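Local coordinates for aminoglycoside N(6')acetyltransferase (Legionella pneumophila subsp. pneumophila, PDB 3F5B), which probably transfers an acetyl group to aminoglycosides as a member of the GNAT acyltransferase family, at residues D71-S82 with V95-Y106. Numbering follows the deposited sequence.
Sequences DNEIPFAYLITS and VTLDLFICRLDY. With CHX (cyclohexane), chain D.
Tyr-78 with Phe-100, Ile-80 with Asp-98 and Ser-82 with Thr-96 are the hydrogen-bonded pairs of an antiparallel beta hairpin in the central GNAT sheet, each pair closed by two backbone bonds. Beyond Tyr-78/Phe-100 the ladder ends in a fork, where Phe-76 O takes Cys-102 N at 3.0 Å and, weakly, Arg-103 N. The Phe-76 ring, swung between its backbone N and carbonyl carbon (chi1 74°), lies over one face of Tyr-106 as an offset stack, centroids 4.4 Å apart and planes at 19°; Phe-76 CB adds a CH-pi contact over the same ring. On the face that carries Tyr-78, Ile-80, Asp-98 and Phe-100, the two aromatic side chains point the same way but are slid apart, Tyr-78 CD2 and Phe-100 CD2 being 3.6 Å apart, while Ile-80 CD1 meets the edge of Phe-100. Cyclohexane sits over a face of Phe-100, with Leu-99 O and Asp-98 OD1 beside it. Among polar contacts, Tyr-106 OH donates to the anti lone pair of Asp-71 OD2, 2.6 Å away, and Asp-71 OD1 salt-bridges Arg-14. Ile-74 CG2 rests on one face of the Arg-103 guanidinium, whose NE and NH2 grip Asp-105 side-on; a water links NH1 to Pro-75 O. Stack and phenol bond together fix the tilt of the Tyr-106 ring, tying the segment after strand 94-101 to the turn before strand 74-84, and Arg-14 probably helps keep Asp-71 ionised.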
loop_
_atom_site.group_PDB
_atom_site.type_symbol
_atom_site.label_atom_id
_atom_site.label_comp_id
_atom_site.label_asym_id
_atom_site.label_seq_id
_atom_site.Cartn_x
_atom_site.Cartn_y
_atom_site.Cartn_z
ATOM N N ASP A 71 -1.062 -8.200 -13.196
ATOM C CA ASP A 71 -0.266 -9.380 -13.500
ATOM C C ASP A 71 -0.574 -9.633 -14.985
ATOM O O ASP A 71 -1.634 -10.160 -15.317
ATOM C CB ASP A 71 -0.724 -10.538 -12.620
ATOM C CG ASP A 71 0.020 -11.828 -12.907
ATOM O OD1 ASP A 71 1.204 -11.774 -13.337
ATOM O OD2 ASP A 71 -0.589 -12.888 -12.687
ATOM N N ASN A 72 0.329 -9.188 -15.862
ATOM C CA ASN A 72 0.053 -9.095 -17.304
ATOM C C ASN A 72 -1.230 -8.298 -17.540
ATOM O O ASN A 72 -1.345 -7.150 -17.079
ATOM C CB ASN A 72 -0.013 -10.492 -17.931
ATOM C CG ASN A 72 1.331 -11.180 -17.936
ATOM O OD1 ASN A 72 2.383 -10.513 -17.971
ATOM N ND2 ASN A 72 1.321 -12.525 -17.905
ATOM N N GLU A 73 -2.221 -8.918 -18.173
ATOM C CA GLU A 73 -3.504 -8.263 -18.396
ATOM C C GLU A 73 -4.450 -8.254 -17.183
ATOM O O GLU A 73 -5.497 -7.659 -17.254
ATOM C CB GLU A 73 -4.235 -8.847 -19.633
ATOM C CG GLU A 73 -3.624 -10.145 -20.242
ATOM C CD GLU A 73 -3.799 -11.413 -19.380
ATOM O OE1 GLU A 73 -2.836 -11.755 -18.657
ATOM O OE2 GLU A 73 -4.877 -12.083 -19.449
ATOM N N ILE A 74 -4.074 -8.898 -16.086
ATOM C CA ILE A 74 -4.994 -9.100 -14.978
ATOM C C ILE A 74 -4.784 -8.087 -13.824
ATOM O O ILE A 74 -3.801 -8.174 -13.109
ATOM C CB ILE A 74 -4.883 -10.583 -14.466
ATOM C CG1 ILE A 74 -5.235 -11.588 -15.590
ATOM C CG2 ILE A 74 -5.669 -10.838 -13.181
ATOM C CD1 ILE A 74 -6.645 -11.460 -16.155
ATOM N N PRO A 75 -5.726 -7.139 -13.633
ATOM C CA PRO A 75 -5.646 -6.273 -12.444
ATOM C C PRO A 75 -6.037 -7.053 -11.183
ATOM O O PRO A 75 -6.943 -7.882 -11.233
ATOM C CB PRO A 75 -6.655 -5.155 -12.762
ATOM C CG PRO A 75 -7.763 -5.903 -13.610
ATOM C CD PRO A 75 -6.968 -6.938 -14.417
ATOM N N PHE A 76 -5.353 -6.831 -10.067
ATOM C CA PHE A 76 -5.573 -7.689 -8.901
ATOM C C PHE A 76 -5.415 -6.983 -7.556
ATOM O O PHE A 76 -5.789 -7.557 -6.532
ATOM C CB PHE A 76 -4.677 -8.954 -8.955
ATOM C CG PHE A 76 -3.210 -8.683 -8.655
ATOM C CD1 PHE A 76 -2.731 -8.750 -7.361
ATOM C CD2 PHE A 76 -2.323 -8.349 -9.675
ATOM C CE1 PHE A 76 -1.371 -8.482 -7.053
ATOM C CE2 PHE A 76 -0.964 -8.081 -9.401
ATOM C CZ PHE A 76 -0.491 -8.128 -8.087
ATOM N N ALA A 77 -4.835 -5.769 -7.536
ATOM C CA ALA A 77 -4.660 -5.056 -6.270
ATOM C C ALA A 77 -4.854 -3.567 -6.436
ATOM O O ALA A 77 -4.707 -3.023 -7.539
ATOM C CB ALA A 77 -3.237 -5.335 -5.665
ATOM N N TYR A 78 -5.120 -2.911 -5.314
ATOM C CA TYR A 78 -5.359 -1.476 -5.264
ATOM C C TYR A 78 -4.463 -0.926 -4.146
ATOM O O TYR A 78 -4.429 -1.474 -3.040
ATOM C CB TYR A 78 -6.832 -1.230 -4.977
ATOM C CG TYR A 78 -7.274 0.183 -4.580
ATOM C CD1 TYR A 78 -6.946 1.291 -5.358
ATOM C CD2 TYR A 78 -8.100 0.383 -3.456
ATOM C CE1 TYR A 78 -7.384 2.603 -4.990
ATOM C CE2 TYR A 78 -8.562 1.682 -3.097
ATOM C CZ TYR A 78 -8.192 2.774 -3.867
ATOM O OH TYR A 78 -8.622 4.039 -3.520
ATOM N N LEU A 79 -3.711 0.122 -4.479
ATOM C CA LEU A 79 -2.732 0.704 -3.562
ATOM C C LEU A 79 -2.946 2.208 -3.521
ATOM O O LEU A 79 -3.379 2.844 -4.517
ATOM C CB LEU A 79 -1.277 0.352 -3.946
ATOM C CG LEU A 79 -0.932 -1.102 -4.337
ATOM C CD1 LEU A 79 -1.270 -1.380 -5.833
ATOM C CD2 LEU A 79 0.544 -1.437 -4.083
ATOM N N ILE A 80 -2.635 2.770 -2.360
ATOM C CA ILE A 80 -2.842 4.184 -2.056
ATOM C C ILE A 80 -1.565 4.696 -1.381
ATOM O O ILE A 80 -1.111 4.108 -0.394
ATOM C CB ILE A 80 -4.035 4.399 -1.097
ATOM C CG1 ILE A 80 -5.320 3.729 -1.642
ATOM C CG2 ILE A 80 -4.275 5.953 -0.844
ATOM C CD1 ILE A 80 -6.577 3.909 -0.736
ATOM N N THR A 81 -0.956 5.743 -1.946
ATOM C CA THR A 81 0.262 6.307 -1.362
ATOM C C THR A 81 0.105 7.804 -1.076
ATOM O O THR A 81 -0.582 8.514 -1.801
ATOM C CB THR A 81 1.497 6.086 -2.259
ATOM O OG1 THR A 81 1.300 6.729 -3.521
ATOM C CG2 THR A 81 1.728 4.551 -2.525
ATOM N N SER A 82 0.762 8.284 -0.029
ATOM C CA SER A 82 0.860 9.718 0.158
ATOM C C SER A 82 2.193 10.045 0.751
ATOM O O SER A 82 2.766 9.247 1.517
ATOM C CB SER A 82 -0.251 10.224 1.057
ATOM O OG SER A 82 -0.255 9.506 2.282
ATOM N N VAL A 95 7.107 7.880 2.408
ATOM C CA VAL A 95 5.841 7.575 1.725
ATOM C C VAL A 95 5.020 6.625 2.596
ATOM O O VAL A 95 5.550 5.657 3.143
ATOM C CB VAL A 95 6.050 6.991 0.290
ATOM C CG1 VAL A 95 6.791 5.672 0.323
ATOM C CG2 VAL A 95 4.724 6.809 -0.431
ATOM N N THR A 96 3.736 6.911 2.733
ATOM C CA THR A 96 2.837 6.036 3.482
ATOM C C THR A 96 2.051 5.230 2.451
ATOM O O THR A 96 1.541 5.804 1.486
ATOM C CB THR A 96 1.868 6.835 4.387
ATOM O OG1 THR A 96 2.631 7.651 5.288
ATOM C CG2 THR A 96 0.942 5.882 5.200
ATOM N N LEU A 97 1.982 3.915 2.672
ATOM C CA LEU A 97 1.356 2.965 1.769
ATOM C C LEU A 97 0.124 2.316 2.406
ATOM O O LEU A 97 0.136 1.918 3.580
ATOM C CB LEU A 97 2.368 1.870 1.376
ATOM C CG LEU A 97 1.951 0.758 0.426
ATOM C CD1 LEU A 97 1.534 1.348 -0.970
ATOM C CD2 LEU A 97 3.134 -0.226 0.318
ATOM N N ASP A 98 -0.944 2.228 1.618
ATOM C CA ASP A 98 -2.080 1.373 1.936
ATOM C C ASP A 98 -2.252 0.440 0.774
ATOM O O ASP A 98 -2.191 0.886 -0.385
ATOM C CB ASP A 98 -3.342 2.181 1.979
ATOM C CG ASP A 98 -3.706 2.606 3.345
ATOM O OD1 ASP A 98 -4.570 1.911 3.943
ATOM O OD2 ASP A 98 -3.163 3.643 3.800
ATOM N N LEU A 99 -2.519 -0.832 1.055
ATOM C CA LEU A 99 -2.726 -1.766 -0.048
ATOM C C LEU A 99 -3.824 -2.778 0.226
ATOM O O LEU A 99 -4.068 -3.161 1.388
ATOM C CB LEU A 99 -1.414 -2.446 -0.443
ATOM C CG LEU A 99 -0.784 -3.384 0.573
ATOM C CD1 LEU A 99 -1.135 -4.827 0.206
ATOM C CD2 LEU A 99 0.746 -3.231 0.638
ATOM N N PHE A 100 -4.440 -3.221 -0.864
ATOM C CA PHE A 100 -5.574 -4.101 -0.840
ATOM C C PHE A 100 -5.410 -5.116 -1.957
ATOM O O PHE A 100 -5.458 -4.761 -3.157
ATOM C CB PHE A 100 -6.865 -3.282 -1.039
ATOM C CG PHE A 100 -6.993 -2.116 -0.079
ATOM C CD1 PHE A 100 -7.575 -2.299 1.187
ATOM C CD2 PHE A 100 -6.530 -0.854 -0.429
ATOM C CE1 PHE A 100 -7.681 -1.244 2.095
ATOM C CE2 PHE A 100 -6.631 0.226 0.477
ATOM C CZ PHE A 100 -7.225 0.018 1.748
ATOM N N ILE A 101 -5.184 -6.376 -1.583
ATOM C CA ILE A 101 -5.158 -7.430 -2.582
ATOM C C ILE A 101 -6.611 -7.871 -2.772
ATOM O O ILE A 101 -7.178 -8.532 -1.903
ATOM C CB ILE A 101 -4.295 -8.691 -2.180
ATOM C CG1 ILE A 101 -2.915 -8.325 -1.653
ATOM C CG2 ILE A 101 -4.239 -9.715 -3.359
ATOM C CD1 ILE A 101 -2.099 -7.468 -2.547
ATOM N N CYS A 102 -7.172 -7.545 -3.926
ATOM C CA CYS A 102 -8.602 -7.625 -4.130
ATOM C C CYS A 102 -9.096 -8.870 -4.850
ATOM O O CYS A 102 -10.301 -9.123 -4.849
ATOM C CB CYS A 102 -9.060 -6.375 -4.884
ATOM S SG CYS A 102 -8.717 -4.879 -3.891
ATOM N N ARG A 103 -8.184 -9.620 -5.470
ATOM C CA ARG A 103 -8.531 -10.927 -6.056
ATOM C C ARG A 103 -8.093 -12.018 -5.093
ATOM O O ARG A 103 -6.926 -12.042 -4.683
ATOM C CB ARG A 103 -7.823 -11.134 -7.405
ATOM C CG ARG A 103 -8.427 -10.404 -8.593
ATOM C CD ARG A 103 -7.713 -10.845 -9.883
ATOM N NE ARG A 103 -7.884 -12.286 -10.166
ATOM C CZ ARG A 103 -8.578 -12.770 -11.187
ATOM N NH1 ARG A 103 -9.178 -11.941 -12.026
ATOM N NH2 ARG A 103 -8.666 -14.076 -11.385
ATOM N N LEU A 104 -9.011 -12.923 -4.732
ATOM C CA LEU A 104 -8.666 -13.986 -3.780
ATOM C C LEU A 104 -7.538 -14.899 -4.256
ATOM O O LEU A 104 -6.791 -15.430 -3.444
ATOM C CB LEU A 104 -9.890 -14.841 -3.383
ATOM C CG LEU A 104 -10.912 -14.160 -2.465
ATOM C CD1 LEU A 104 -12.136 -15.055 -2.301
ATOM C CD2 LEU A 104 -10.305 -13.831 -1.117
ATOM N N ASP A 105 -7.396 -15.059 -5.571
ATOM C CA ASP A 105 -6.357 -15.931 -6.113
ATOM C C ASP A 105 -4.999 -15.246 -6.078
ATOM O O ASP A 105 -3.983 -15.831 -6.477
ATOM C CB ASP A 105 -6.741 -16.467 -7.519
ATOM C CG ASP A 105 -7.263 -15.370 -8.479
ATOM O OD1 ASP A 105 -7.631 -14.264 -8.048
ATOM O OD2 ASP A 105 -7.339 -15.646 -9.700
ATOM N N TYR A 106 -4.950 -14.030 -5.533
ATOM C CA TYR A 106 -3.672 -13.314 -5.458
ATOM C C TYR A 106 -3.157 -13.061 -4.055
ATOM O O TYR A 106 -2.203 -12.316 -3.875
ATOM C CB TYR A 106 -3.736 -11.998 -6.266
ATOM C CG TYR A 106 -3.572 -12.246 -7.754
ATOM C CD1 TYR A 106 -4.641 -12.678 -8.533
ATOM C CD2 TYR A 106 -2.321 -12.085 -8.368
ATOM C CE1 TYR A 106 -4.480 -12.929 -9.911
ATOM C CE2 TYR A 106 -2.139 -12.351 -9.728
ATOM C CZ TYR A 106 -3.219 -12.756 -10.489
ATOM O OH TYR A 106 -3.022 -12.974 -11.820
HETATM C C1 CHX D . -5.425 -2.262 5.631
HETATM C C2 CHX D . -4.969 -2.261 4.169
HETATM C C3 CHX D . -3.839 -1.252 3.932
HETATM C C4 CHX D . -2.568 -1.648 4.693
HETATM C C5 CHX D . -2.865 -2.371 6.021
HETATM C C6 CHX D . -4.253 -2.060 6.613
HETATM O O HOH W 1 -9.426 -8.801 -11.984
#